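Local coordinates for nucleoporin NUP159 (PDB 1XIP), which serves as a component of the yeast nuclear pore complex and, through this N-terminal beta-propeller domain, tethers the helicase Dbp5 to the pore for mRNA export, at residues L22-I27 and S374-G379; S48-V53 and G63-L68; F264-P269 and N295-S300; Y280-S285 and V340-V345. One frame throughout, in Å; residues are numbered along the deposited sequence.

The four contacts follow the ring of blades in this seven-bladed propeller. Contact 1 closes the ring, and the other three are nested within the chain it encloses. It touches contact 2 where I27 CD1 packs on L68 CD1 at 4.1 Å, the contact centres lying about 14 Å apart. Contact 2 reaches contact 4 through L65, whose CD1 lies 3.9 Å from V345 CG2. Contacts 3 and 4 share a sheet: strands 279-284 and 292-299 are neighbours, with Y280 N 2.7 Å from A298 O, a probable hydrogen bond. Contacts 2 and 3 are farthest apart, about 27 Å between centres. The Dbp5-interacting region spans essentially the whole domain and singles out none of the four contacts.

Contact 1 (L22-I27 and S374-G379); sequences LGQKQI and SLQIVG
Backbone hydrogen bonds from L22, G23 and K25 reach L375 and I377, on strands running antiparallel (168° between their axes). I377 O takes two donors: L22 N at 2.9 Å, and G23 N more weakly at 3.4 Å. Two residues thus face one, a classic beta bulge. G23 adopts backbone angles at which a CB would press on the carbonyl oxygen of L22. In return, I377 N gives a 2.9 Å bond to G23 O. The pair K25 and L375 is bonded in both directions, the shorter link being L375 N to K25 O at 2.8 Å.

Polar side chains cover one face. Q24 CG stands anti to the backbone N (chi1 -167°), which carries the extended chain across the neighbouring strand; CG passes S374 OG at 3.5 Å and OE1 ends 3.2 Å from Q376 CB. The two amide planes are 49° apart, and Q376 NE2 turns instead to V324 O. An alanine in place of Q24 would remove CG and the amide, and Q376 CB and S374 OG would probably lose this cover.

Apolar contacts lie on the other face. L22 CB meets I377 CG2 at 3.7 Å, and I27 CD1 meets L375 CD1 at 4.1 Å, both beside helix 65-73. An N-terminal strand completing the sheet of the C-terminal strands is the "Velcro" closure of a beta-propeller.

Contact 2 (S48-V53 and G63-L68); sequences SKSLFV and GELQLL
G63 and F52 form a hydrogen-bonded antiparallel pair in the hairpin of strands 51-56 and 59-64, part of one propeller blade, just before the chain enters helix 65-73. F52 N donates to G63 O at 3.0 Å and G63 N to F52 O at 2.9 Å. The F52 CG lies between the backbone N and carbonyl carbon (chi1 70°), which folds the ring back over G63, whose N stands above one ring face. Any CB at G63 would collide with CZ.

E64 follows at the N-cap position. Its chain bends at chi2 so that OE1 comes 3.1 Å from S50 O; both are acceptors, and this closeness might disfavour a charged carboxylate. A water modelled between E64 OE2 and K49 O probably bridges them. At the ring edge, E64 O approaches F52 CE2 at 3.3 Å.

L65 N, in the first helical turn, donates to S50 O in a 3.1 Å bond that is nearly straight yet arrives 52° above the carbonyl plane. L65 CB packs against the same S50 carbonyl.

L68 covers the second ring face. If a serine replaced F52, L68 CD2 would probably lose the ring face it rests on, and a gap would be likely to open between hairpin and helix. The CD2 methyl of L68 sits over the ring centre in a CH-pi contact, 3.7 Å from the centroid and 10° off the normal.

Contact 3 (F264-P269 and N295-S300); sequences FDITPP and NVLASS
I266 and L297 face each other across this buried contact, the loop residue meeting the strand residue through single methyl groups: I266 CG2 lies 4.5 Å from L297 CD1, a loose touch. L297 directs its CB at the loop, and its CG is anti to its own carbonyl carbon (chi1 -57°), which brings CD1 to the I266 side. M279 and W308, from the strands flanking 292-299, also touch L297.

T267 points its CB at the strand and S299 points back. Positive backbone angles at T267 turn the chain here, and its N is held by S306 OG. CG2 is the branch turned toward S299 CB; the pair is modelled too close, so the detail of that meeting is doubtful. The hydroxyl branch faces the strand further back, where T267 OG1 is 4.2 Å from L297 O, and no hydrogen bond joins the two segments. S299 OG is hydrogen-bonded to C301 N, two residues on.

T267 also touches M248 of strand 246-254 and M279 of strand 279-284, which belong to two different sheets. The PXFG repeat begins at the next residue, P268, within the connection that leads from strand 257-263 to strand 279-284, and such packing of linker on strand joins consecutive blades of a beta-propeller.

Contact 4 (Y280-S285 and V340-V345); sequences YKVTLS and VAVDVV
V340 fits its two methyls into the hollow between Y280 and V282, where the first strands of two successive propeller blades run side by side. Strands 280-284 and 340-343 are nearly parallel, 18° between their directions. Their axes approach only to 7.3 Å, and no hydrogen bond crosses: each backbone pairs within its own blade, V282 with V296 and A341 with Y367. What meets is a row of side chains that mesh like teeth.

V340 CG2, anti to the carbonyl carbon, rests 3.6 Å from Y280 CB and touches the start of the ring obliquely. The V340 CG1 methyl, anti to the backbone N (chi1 -177°), reaches V282 CG2 at 3.7 Å. V282 in turn rises between V340 and V342. Its CG1 is modelled too close to V342 CG2 to be trusted; V282 CG2 also lies near that methyl, in doubtful detail. The last tooth is V342, set between V282 and L284. Neighbouring residues K281, T283 and A341 turn their CB away, which leaves the apolar row to one side of each strand.

Beyond the valines, Y280 OH bonds to L40 O, fixing the far end of the ring. At the opposite end of the row, L284 CD2 lies 4.0 Å from V342 CG1.

Contact 1 (L22-I27 and S374-G379)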
loop_
_atom_site.group_PDB
_atom_site.type_symbol
_atom_site.label_atom_id
_atom_site.label_comp_id
_atom_site.label_asym_id
_atom_site.label_seq_id
_atom_site.Cartn_x
_atom_site.Cartn_y
_atom_site.Cartn_z
ATOM N N LEU A 22 -9.188 -3.296 18.016
ATOM C CA LEU A 22 -9.621 -2.162 18.794
ATOM C C LEU A 22 -11.047 -1.703 18.442
ATOM O O LEU A 22 -11.781 -1.253 19.323
ATOM C CB LEU A 22 -8.597 -1.029 18.707
ATOM C CG LEU A 22 -7.798 -0.752 19.985
ATOM C CD1 LEU A 22 -7.383 -2.023 20.680
ATOM C CD2 LEU A 22 -6.589 0.083 19.687
ATOM N N GLY A 23 -11.432 -1.820 17.172
ATOM C CA GLY A 23 -12.805 -1.537 16.747
ATOM C C GLY A 23 -12.973 -1.246 15.255
ATOM O O GLY A 23 -11.990 -1.146 14.503
ATOM N N GLN A 24 -14.230 -1.096 14.837
ATOM C CA GLN A 24 -14.571 -0.945 13.422
ATOM C C GLN A 24 -15.891 -0.221 13.230
ATOM O O GLN A 24 -16.877 -0.545 13.887
ATOM C CB GLN A 24 -14.697 -2.307 12.794
ATOM C CG GLN A 24 -14.739 -2.297 11.315
ATOM C CD GLN A 24 -14.157 -3.572 10.756
ATOM O OE1 GLN A 24 -13.216 -3.533 9.936
ATOM N NE2 GLN A 24 -14.688 -4.722 11.214
ATOM N N LYS A 25 -15.905 0.739 12.307
ATOM C CA LYS A 25 -17.099 1.522 11.995
ATOM C C LYS A 25 -17.033 2.065 10.570
ATOM O O LYS A 25 -15.932 2.333 10.034
ATOM C CB LYS A 25 -17.273 2.662 12.991
ATOM C CG LYS A 25 -18.167 2.282 14.187
ATOM C CD LYS A 25 -18.022 3.226 15.366
ATOM C CE LYS A 25 -18.099 2.476 16.682
ATOM N NZ LYS A 25 -18.516 3.372 17.795
ATOM N N GLN A 26 -18.203 2.195 9.935
ATOM C CA GLN A 26 -18.279 2.873 8.655
ATOM C C GLN A 26 -18.157 4.344 8.926
ATOM O O GLN A 26 -18.951 4.901 9.671
ATOM C CB GLN A 26 -19.588 2.600 7.938
ATOM C CG GLN A 26 -19.645 3.331 6.589
ATOM C CD GLN A 26 -20.680 2.772 5.651
ATOM O OE1 GLN A 26 -21.816 2.561 6.043
ATOM N NE2 GLN A 26 -20.295 2.545 4.412
ATOM N N ILE A 27 -17.141 4.966 8.351
ATOM C CA ILE A 27 -16.910 6.382 8.549
ATOM C C ILE A 27 -17.105 7.163 7.261
ATOM O O ILE A 27 -17.148 8.410 7.287
ATOM C CB ILE A 27 -15.503 6.653 9.134
ATOM C CG1 ILE A 27 -14.411 6.213 8.154
ATOM C CG2 ILE A 27 -15.372 6.002 10.545
ATOM C CD1 ILE A 27 -13.119 6.991 8.285
ATOM N N SER A 374 -15.493 1.525 5.620
ATOM C CA SER A 374 -15.337 1.082 6.988
ATOM C C SER A 374 -13.882 1.192 7.389
ATOM O O SER A 374 -12.990 0.941 6.575
ATOM C CB SER A 374 -15.826 -0.347 7.135
ATOM O OG SER A 374 -16.010 -0.658 8.504
ATOM N N LEU A 375 -13.644 1.590 8.636
ATOM C CA LEU A 375 -12.296 1.723 9.152
ATOM C C LEU A 375 -12.119 0.834 10.354
ATOM O O LEU A 375 -12.948 0.815 11.258
ATOM C CB LEU A 375 -11.963 3.184 9.519
ATOM C CG LEU A 375 -10.465 3.439 9.832
ATOM C CD1 LEU A 375 -9.950 4.590 9.077
ATOM C CD2 LEU A 375 -10.189 3.626 11.290
ATOM N N GLN A 376 -11.004 0.126 10.368
ATOM C CA GLN A 376 -10.660 -0.793 11.428
ATOM C C GLN A 376 -9.379 -0.302 12.134
ATOM O O GLN A 376 -8.421 0.135 11.465
ATOM C CB GLN A 376 -10.427 -2.145 10.804
ATOM C CG GLN A 376 -10.082 -3.224 11.754
ATOM C CD GLN A 376 -9.724 -4.536 11.050
ATOM O OE1 GLN A 376 -9.675 -4.603 9.798
ATOM N NE2 GLN A 376 -9.470 -5.583 11.847
ATOM N N ILE A 377 -9.366 -0.347 13.467
ATOM C CA ILE A 377 -8.135 -0.083 14.212
ATOM C C ILE A 377 -7.645 -1.357 14.874
ATOM O O ILE A 377 -8.395 -2.030 15.588
ATOM C CB ILE A 377 -8.302 1.026 15.284
ATOM C CG1 ILE A 377 -8.663 2.371 14.647
ATOM C CG2 ILE A 377 -7.011 1.160 16.115
ATOM C CD1 ILE A 377 -8.829 3.492 15.660
ATOM N N VAL A 378 -6.371 -1.663 14.642
ATOM C CA VAL A 378 -5.766 -2.895 15.116
ATOM C C VAL A 378 -4.420 -2.577 15.807
ATOM O O VAL A 378 -3.499 -2.030 15.196
ATOM C CB VAL A 378 -5.599 -3.902 13.929
ATOM C CG1 VAL A 378 -4.880 -5.095 14.352
ATOM C CG2 VAL A 378 -6.942 -4.325 13.389
ATOM N N GLY A 379 -4.320 -2.885 17.088
ATOM C CA GLY A 379 -3.068 -2.692 17.793
ATOM C C GLY A 379 -2.167 -3.901 17.644
ATOM O O GLY A 379 -2.573 -5.010 17.977
#

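Contact 2 (S48-V53 and G63-L68)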
loop_
_atom_site.group_PDB
_atom_site.type_symbol
_atom_site.label_atom_id
_atom_site.label_comp_id
_atom_site.label_asym_id
_atom_site.label_seq_id
_atom_site.Cartn_x
_atom_site.Cartn_y
_atom_site.Cartn_z
ATOM N N SER A 48 2.210 14.189 13.827
ATOM C CA SER A 48 2.694 15.479 14.327
ATOM C C SER A 48 1.568 16.473 14.398
ATOM O O SER A 48 1.489 17.270 15.328
ATOM C CB SER A 48 3.794 16.045 13.421
ATOM O OG SER A 48 3.261 16.428 12.160
ATOM N N LYS A 49 0.708 16.457 13.393
ATOM C CA LYS A 49 -0.433 17.360 13.364
ATOM C C LYS A 49 -1.638 16.778 14.104
ATOM O O LYS A 49 -2.588 17.497 14.406
ATOM C CB LYS A 49 -0.810 17.667 11.921
ATOM C CG LYS A 49 -0.013 18.748 11.323
ATOM C CD LYS A 49 -0.275 18.842 9.844
ATOM C CE LYS A 49 0.785 19.676 9.175
ATOM N NZ LYS A 49 1.840 18.746 8.694
ATOM N N SER A 50 -1.594 15.476 14.379
ATOM C CA SER A 50 -2.741 14.729 14.899
ATOM C C SER A 50 -3.965 14.824 13.963
ATOM O O SER A 50 -5.052 15.219 14.390
ATOM C CB SER A 50 -3.096 15.184 16.319
ATOM O OG SER A 50 -3.555 14.088 17.100
ATOM N N LEU A 51 -3.781 14.480 12.689
ATOM C CA LEU A 51 -4.857 14.556 11.704
ATOM C C LEU A 51 -4.887 13.303 10.841
ATOM O O LEU A 51 -3.927 12.546 10.833
ATOM C CB LEU A 51 -4.687 15.798 10.802
ATOM C CG LEU A 51 -4.692 17.210 11.374
ATOM C CD1 LEU A 51 -4.477 18.175 10.277
ATOM C CD2 LEU A 51 -5.988 17.569 12.118
ATOM N N PHE A 52 -5.998 13.092 10.125
ATOM C CA PHE A 52 -6.100 12.073 9.066
ATOM C C PHE A 52 -6.816 12.637 7.849
ATOM O O PHE A 52 -7.684 13.518 7.980
ATOM C CB PHE A 52 -6.846 10.827 9.547
ATOM C CG PHE A 52 -8.329 11.051 9.770
ATOM C CD1 PHE A 52 -9.267 10.707 8.773
ATOM C CD2 PHE A 52 -8.786 11.617 10.950
ATOM C CE1 PHE A 52 -10.627 10.940 8.959
ATOM C CE2 PHE A 52 -10.134 11.840 11.145
ATOM C CZ PHE A 52 -11.063 11.499 10.140
ATOM N N VAL A 53 -6.414 12.157 6.674
ATOM C CA VAL A 53 -7.215 12.240 5.467
ATOM C C VAL A 53 -7.646 10.851 5.078
ATOM O O VAL A 53 -6.889 9.871 5.232
ATOM C CB VAL A 53 -6.425 12.695 4.215
ATOM C CG1 VAL A 53 -7.025 13.899 3.619
ATOM C CG2 VAL A 53 -4.971 12.830 4.488
ATOM N N GLY A 63 -9.754 15.211 8.984
ATOM C CA GLY A 63 -10.355 15.238 10.342
ATOM C C GLY A 63 -9.360 15.082 11.508
ATOM O O GLY A 63 -8.200 14.756 11.303
ATOM N N GLU A 64 -9.817 15.326 12.729
ATOM C CA GLU A 64 -8.980 15.171 13.918
ATOM C C GLU A 64 -8.728 13.688 14.254
ATOM O O GLU A 64 -9.666 12.881 14.289
ATOM C CB GLU A 64 -9.641 15.854 15.108
ATOM C CG GLU A 64 -9.063 17.222 15.466
ATOM C CD GLU A 64 -7.603 17.165 15.965
ATOM O OE1 GLU A 64 -7.149 16.090 16.511
ATOM O OE2 GLU A 64 -6.900 18.206 15.812
ATOM N N LEU A 65 -7.471 13.331 14.505
ATOM C CA LEU A 65 -7.095 11.948 14.782
ATOM C C LEU A 65 -7.642 11.417 16.112
ATOM O O LEU A 65 -8.165 10.298 16.166
ATOM C CB LEU A 65 -5.580 11.804 14.762
ATOM C CG LEU A 65 -4.839 10.588 14.192
ATOM C CD1 LEU A 65 -3.527 10.417 14.956
ATOM C CD2 LEU A 65 -5.638 9.300 14.189
ATOM N N GLN A 66 -7.514 12.191 17.186
ATOM C CA GLN A 66 -8.048 11.767 18.490
ATOM C C GLN A 66 -9.541 11.462 18.382
ATOM O O GLN A 66 -10.035 10.559 19.036
ATOM C CB GLN A 66 -7.806 12.822 19.569
ATOM C CG GLN A 66 -8.119 12.374 20.998
ATOM C CD GLN A 66 -7.279 11.182 21.454
ATOM O OE1 GLN A 66 -7.819 10.118 21.780
ATOM N NE2 GLN A 66 -5.958 11.357 21.475
ATOM N N LEU A 67 -10.234 12.222 17.534
ATOM C CA LEU A 67 -11.656 12.044 17.304
ATOM C C LEU A 67 -11.930 10.710 16.639
ATOM O O LEU A 67 -12.782 9.951 17.091
ATOM C CB LEU A 67 -12.208 13.175 16.446
ATOM C CG LEU A 67 -13.412 13.983 16.937
ATOM C CD1 LEU A 67 -14.414 13.082 17.640
ATOM C CD2 LEU A 67 -12.972 15.117 17.861
ATOM N N LEU A 68 -11.194 10.409 15.586
ATOM C CA LEU A 68 -11.388 9.161 14.874
ATOM C C LEU A 68 -11.098 7.966 15.776
ATOM O O LEU A 68 -11.860 7.002 15.811
ATOM C CB LEU A 68 -10.511 9.134 13.632
ATOM C CG LEU A 68 -10.527 7.882 12.774
ATOM C CD1 LEU A 68 -11.905 7.656 12.193
ATOM C CD2 LEU A 68 -9.441 7.991 11.675
HETATM O O HOH W 1 -4.474 18.633 16.264
#

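Contact 3 (F264-P269 and N295-S300)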
loop_
_atom_site.group_PDB
_atom_site.type_symbol
_atom_site.label_atom_id
_atom_site.label_comp_id
_atom_site.label_asym_id
_atom_site.label_seq_id
_atom_site.Cartn_x
_atom_site.Cartn_y
_atom_site.Cartn_z
ATOM N N PHE A 264 3.209 -18.965 0.546
ATOM C CA PHE A 264 1.796 -19.123 0.400
ATOM C C PHE A 264 1.124 -18.451 1.577
ATOM O O PHE A 264 -0.093 -18.534 1.731
ATOM C CB PHE A 264 1.448 -20.614 0.328
ATOM C CG PHE A 264 2.027 -21.299 -0.877
ATOM C CD1 PHE A 264 1.333 -21.308 -2.101
ATOM C CD2 PHE A 264 3.278 -21.910 -0.810
ATOM C CE1 PHE A 264 1.879 -21.926 -3.231
ATOM C CE2 PHE A 264 3.825 -22.525 -1.925
ATOM C CZ PHE A 264 3.120 -22.537 -3.141
ATOM N N ASP A 265 1.915 -17.770 2.406
ATOM C CA ASP A 265 1.388 -17.218 3.671
ATOM C C ASP A 265 1.375 -15.698 3.768
ATOM O O ASP A 265 1.047 -15.147 4.820
ATOM C CB ASP A 265 2.116 -17.794 4.901
ATOM C CG ASP A 265 1.916 -19.293 5.062
ATOM O OD1 ASP A 265 0.819 -19.815 4.700
ATOM O OD2 ASP A 265 2.808 -20.027 5.556
ATOM N N ILE A 266 1.743 -15.017 2.694
ATOM C CA ILE A 266 1.576 -13.579 2.659
ATOM C C ILE A 266 0.359 -13.270 1.820
ATOM O O ILE A 266 0.346 -13.550 0.616
ATOM C CB ILE A 266 2.813 -12.866 2.093
ATOM C CG1 ILE A 266 3.970 -12.923 3.087
ATOM C CG2 ILE A 266 2.474 -11.425 1.790
ATOM C CD1 ILE A 266 5.261 -12.360 2.557
ATOM N N THR A 267 -0.673 -12.721 2.457
ATOM C CA THR A 267 -1.782 -12.100 1.739
ATOM C C THR A 267 -2.423 -12.996 0.673
ATOM O O THR A 267 -2.475 -12.602 -0.488
ATOM C CB THR A 267 -1.323 -10.826 1.008
ATOM O OG1 THR A 267 -0.630 -9.967 1.920
ATOM C CG2 THR A 267 -2.513 -10.055 0.508
ATOM N N PRO A 268 -2.882 -14.197 1.020
ATOM C CA PRO A 268 -3.538 -15.046 0.020
ATOM C C PRO A 268 -4.724 -14.342 -0.693
ATOM O O PRO A 268 -5.613 -13.783 -0.033
ATOM C CB PRO A 268 -4.018 -16.246 0.842
ATOM C CG PRO A 268 -3.809 -15.898 2.298
ATOM C CD PRO A 268 -2.782 -14.863 2.341
ATOM N N PRO A 269 -4.747 -14.389 -2.026
ATOM C CA PRO A 269 -5.677 -13.589 -2.816
ATOM C C PRO A 269 -7.047 -14.216 -3.009
ATOM O O PRO A 269 -7.353 -14.657 -4.119
ATOM C CB PRO A 269 -4.964 -13.490 -4.157
ATOM C CG PRO A 269 -4.223 -14.742 -4.268
ATOM C CD PRO A 269 -3.887 -15.216 -2.885
ATOM N N ASN A 295 7.370 -5.469 9.089
ATOM C CA ASN A 295 6.467 -4.928 8.077
ATOM C C ASN A 295 5.128 -5.594 8.098
ATOM O O ASN A 295 5.036 -6.793 7.935
ATOM C CB ASN A 295 7.066 -5.059 6.692
ATOM C CG ASN A 295 8.399 -4.451 6.605
ATOM O OD1 ASN A 295 8.526 -3.235 6.608
ATOM N ND2 ASN A 295 9.427 -5.282 6.569
ATOM N N VAL A 296 4.088 -4.798 8.302
ATOM C CA VAL A 296 2.713 -5.259 8.215
ATOM C C VAL A 296 2.265 -5.115 6.777
ATOM O O VAL A 296 2.438 -4.050 6.165
ATOM C CB VAL A 296 1.794 -4.427 9.104
ATOM C CG1 VAL A 296 0.392 -4.958 9.063
ATOM C CG2 VAL A 296 2.322 -4.418 10.545
ATOM N N LEU A 297 1.694 -6.196 6.238
ATOM C CA LEU A 297 1.317 -6.243 4.826
ATOM C C LEU A 297 -0.139 -6.618 4.603
ATOM O O LEU A 297 -0.699 -7.432 5.328
ATOM C CB LEU A 297 2.225 -7.205 4.064
ATOM C CG LEU A 297 3.704 -6.900 4.136
ATOM C CD1 LEU A 297 4.493 -8.172 4.065
ATOM C CD2 LEU A 297 4.059 -5.963 3.010
ATOM N N ALA A 298 -0.739 -6.005 3.591
ATOM C CA ALA A 298 -2.115 -6.250 3.215
ATOM C C ALA A 298 -2.183 -6.057 1.735
ATOM O O ALA A 298 -1.249 -5.516 1.125
ATOM C CB ALA A 298 -3.023 -5.273 3.893
ATOM N N SER A 299 -3.292 -6.468 1.141
ATOM C CA SER A 299 -3.368 -6.544 -0.299
ATOM C C SER A 299 -4.733 -6.102 -0.752
ATOM O O SER A 299 -5.720 -6.347 -0.061
ATOM C CB SER A 299 -3.120 -7.986 -0.718
ATOM O OG SER A 299 -3.162 -8.174 -2.117
ATOM N N SER A 300 -4.783 -5.449 -1.915
ATOM C CA SER A 300 -6.047 -5.090 -2.568
ATOM C C SER A 300 -6.844 -6.345 -2.953
ATOM O O SER A 300 -8.065 -6.289 -3.150
ATOM C CB SER A 300 -5.802 -4.182 -3.797
ATOM O OG SER A 300 -5.109 -4.850 -4.865
#

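Contact 4 (Y280-S285 and V340-V345)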
loop_
_atom_site.group_PDB
_atom_site.type_symbol
_atom_site.label_atom_id
_atom_site.label_comp_id
_atom_site.label_asym_id
_atom_site.label_seq_id
_atom_site.Cartn_x
_atom_site.Cartn_y
_atom_site.Cartn_z
ATOM N N TYR A 280 -0.080 -3.214 0.221
ATOM C CA TYR A 280 0.008 -2.216 1.295
ATOM C C TYR A 280 1.110 -2.577 2.285
ATOM O O TYR A 280 1.209 -3.727 2.697
ATOM C CB TYR A 280 -1.348 -2.067 2.004
ATOM C CG TYR A 280 -2.420 -1.550 1.079
ATOM C CD1 TYR A 280 -2.628 -0.181 0.921
ATOM C CD2 TYR A 280 -3.185 -2.422 0.314
ATOM C CE1 TYR A 280 -3.580 0.297 0.060
ATOM C CE2 TYR A 280 -4.128 -1.955 -0.562
ATOM C CZ TYR A 280 -4.324 -0.593 -0.690
ATOM O OH TYR A 280 -5.288 -0.113 -1.560
ATOM N N LYS A 281 1.955 -1.606 2.624
ATOM C CA LYS A 281 3.065 -1.827 3.540
ATOM C C LYS A 281 3.204 -0.723 4.595
ATOM O O LYS A 281 3.217 0.465 4.293
ATOM C CB LYS A 281 4.388 -2.019 2.793
ATOM C CG LYS A 281 5.564 -2.402 3.706
ATOM C CD LYS A 281 6.925 -2.079 3.086
ATOM C CE LYS A 281 7.089 -0.588 2.747
ATOM N NZ LYS A 281 8.177 -0.311 1.738
ATOM N N VAL A 282 3.299 -1.159 5.841
ATOM C CA VAL A 282 3.525 -0.294 6.965
ATOM C C VAL A 282 4.769 -0.825 7.661
ATOM O O VAL A 282 4.906 -2.024 7.867
ATOM C CB VAL A 282 2.318 -0.322 7.890
ATOM C CG1 VAL A 282 2.728 -0.099 9.321
ATOM C CG2 VAL A 282 1.315 0.714 7.454
ATOM N N THR A 283 5.690 0.070 7.988
ATOM C CA THR A 283 6.962 -0.326 8.566
ATOM C C THR A 283 7.060 0.144 10.003
ATOM O O THR A 283 6.884 1.322 10.284
ATOM C CB THR A 283 8.116 0.248 7.747
ATOM O OG1 THR A 283 7.991 -0.166 6.378
ATOM C CG2 THR A 283 9.425 -0.343 8.205
ATOM N N LEU A 284 7.325 -0.795 10.912
ATOM C CA LEU A 284 7.554 -0.493 12.329
ATOM C C LEU A 284 8.973 -0.890 12.724
ATOM O O LEU A 284 9.194 -1.979 13.264
ATOM C CB LEU A 284 6.527 -1.202 13.222
ATOM C CG LEU A 284 5.094 -1.203 12.708
ATOM C CD1 LEU A 284 4.234 -2.122 13.533
ATOM C CD2 LEU A 284 4.540 0.200 12.720
ATOM N N SER A 285 9.929 -0.006 12.429
ATOM C CA SER A 285 11.332 -0.195 12.816
ATOM C C SER A 285 11.487 -0.144 14.333
ATOM O O SER A 285 10.947 0.762 14.996
ATOM C CB SER A 285 12.217 0.861 12.159
ATOM O OG SER A 285 12.240 0.689 10.746
ATOM N N VAL A 340 -4.108 2.278 4.337
ATOM C CA VAL A 340 -3.526 1.750 5.579
ATOM C C VAL A 340 -2.642 2.836 6.171
ATOM O O VAL A 340 -1.972 3.536 5.454
ATOM C CB VAL A 340 -2.671 0.470 5.304
ATOM C CG1 VAL A 340 -2.128 -0.118 6.568
ATOM C CG2 VAL A 340 -3.454 -0.585 4.568
ATOM N N ALA A 341 -2.635 3.006 7.477
ATOM C CA ALA A 341 -1.797 4.056 8.065
ATOM C C ALA A 341 -1.471 3.765 9.530
ATOM O O ALA A 341 -2.112 2.908 10.139
ATOM C CB ALA A 341 -2.457 5.418 7.914
ATOM N N VAL A 342 -0.474 4.458 10.083
ATOM C CA VAL A 342 -0.007 4.172 11.444
ATOM C C VAL A 342 -0.161 5.333 12.405
ATOM O O VAL A 342 0.266 6.452 12.132
ATOM C CB VAL A 342 1.480 3.691 11.474
ATOM C CG1 VAL A 342 1.851 3.179 12.839
ATOM C CG2 VAL A 342 1.697 2.584 10.434
ATOM N N ASP A 343 -0.754 5.023 13.548
ATOM C CA ASP A 343 -1.046 5.983 14.592
ATOM C C ASP A 343 -0.222 5.636 15.828
ATOM O O ASP A 343 -0.255 4.524 16.332
ATOM C CB ASP A 343 -2.549 5.974 14.874
ATOM C CG ASP A 343 -2.943 6.694 16.169
ATOM O OD1 ASP A 343 -2.196 7.540 16.702
ATOM O OD2 ASP A 343 -4.032 6.477 16.714
ATOM N N VAL A 344 0.509 6.630 16.300
ATOM C CA VAL A 344 1.509 6.484 17.337
ATOM C C VAL A 344 1.226 7.447 18.504
ATOM O O VAL A 344 1.795 7.299 19.571
ATOM C CB VAL A 344 2.918 6.748 16.708
ATOM C CG1 VAL A 344 3.856 7.471 17.654
ATOM C CG2 VAL A 344 3.529 5.452 16.221
ATOM N N VAL A 345 0.318 8.406 18.309
ATOM C CA VAL A 345 0.193 9.541 19.243
ATOM C C VAL A 345 -1.087 9.658 20.091
ATOM O O VAL A 345 -1.068 10.339 21.126
ATOM C CB VAL A 345 0.439 10.911 18.540
ATOM C CG1 VAL A 345 1.917 11.060 18.143
ATOM C CG2 VAL A 345 -0.514 11.106 17.340
#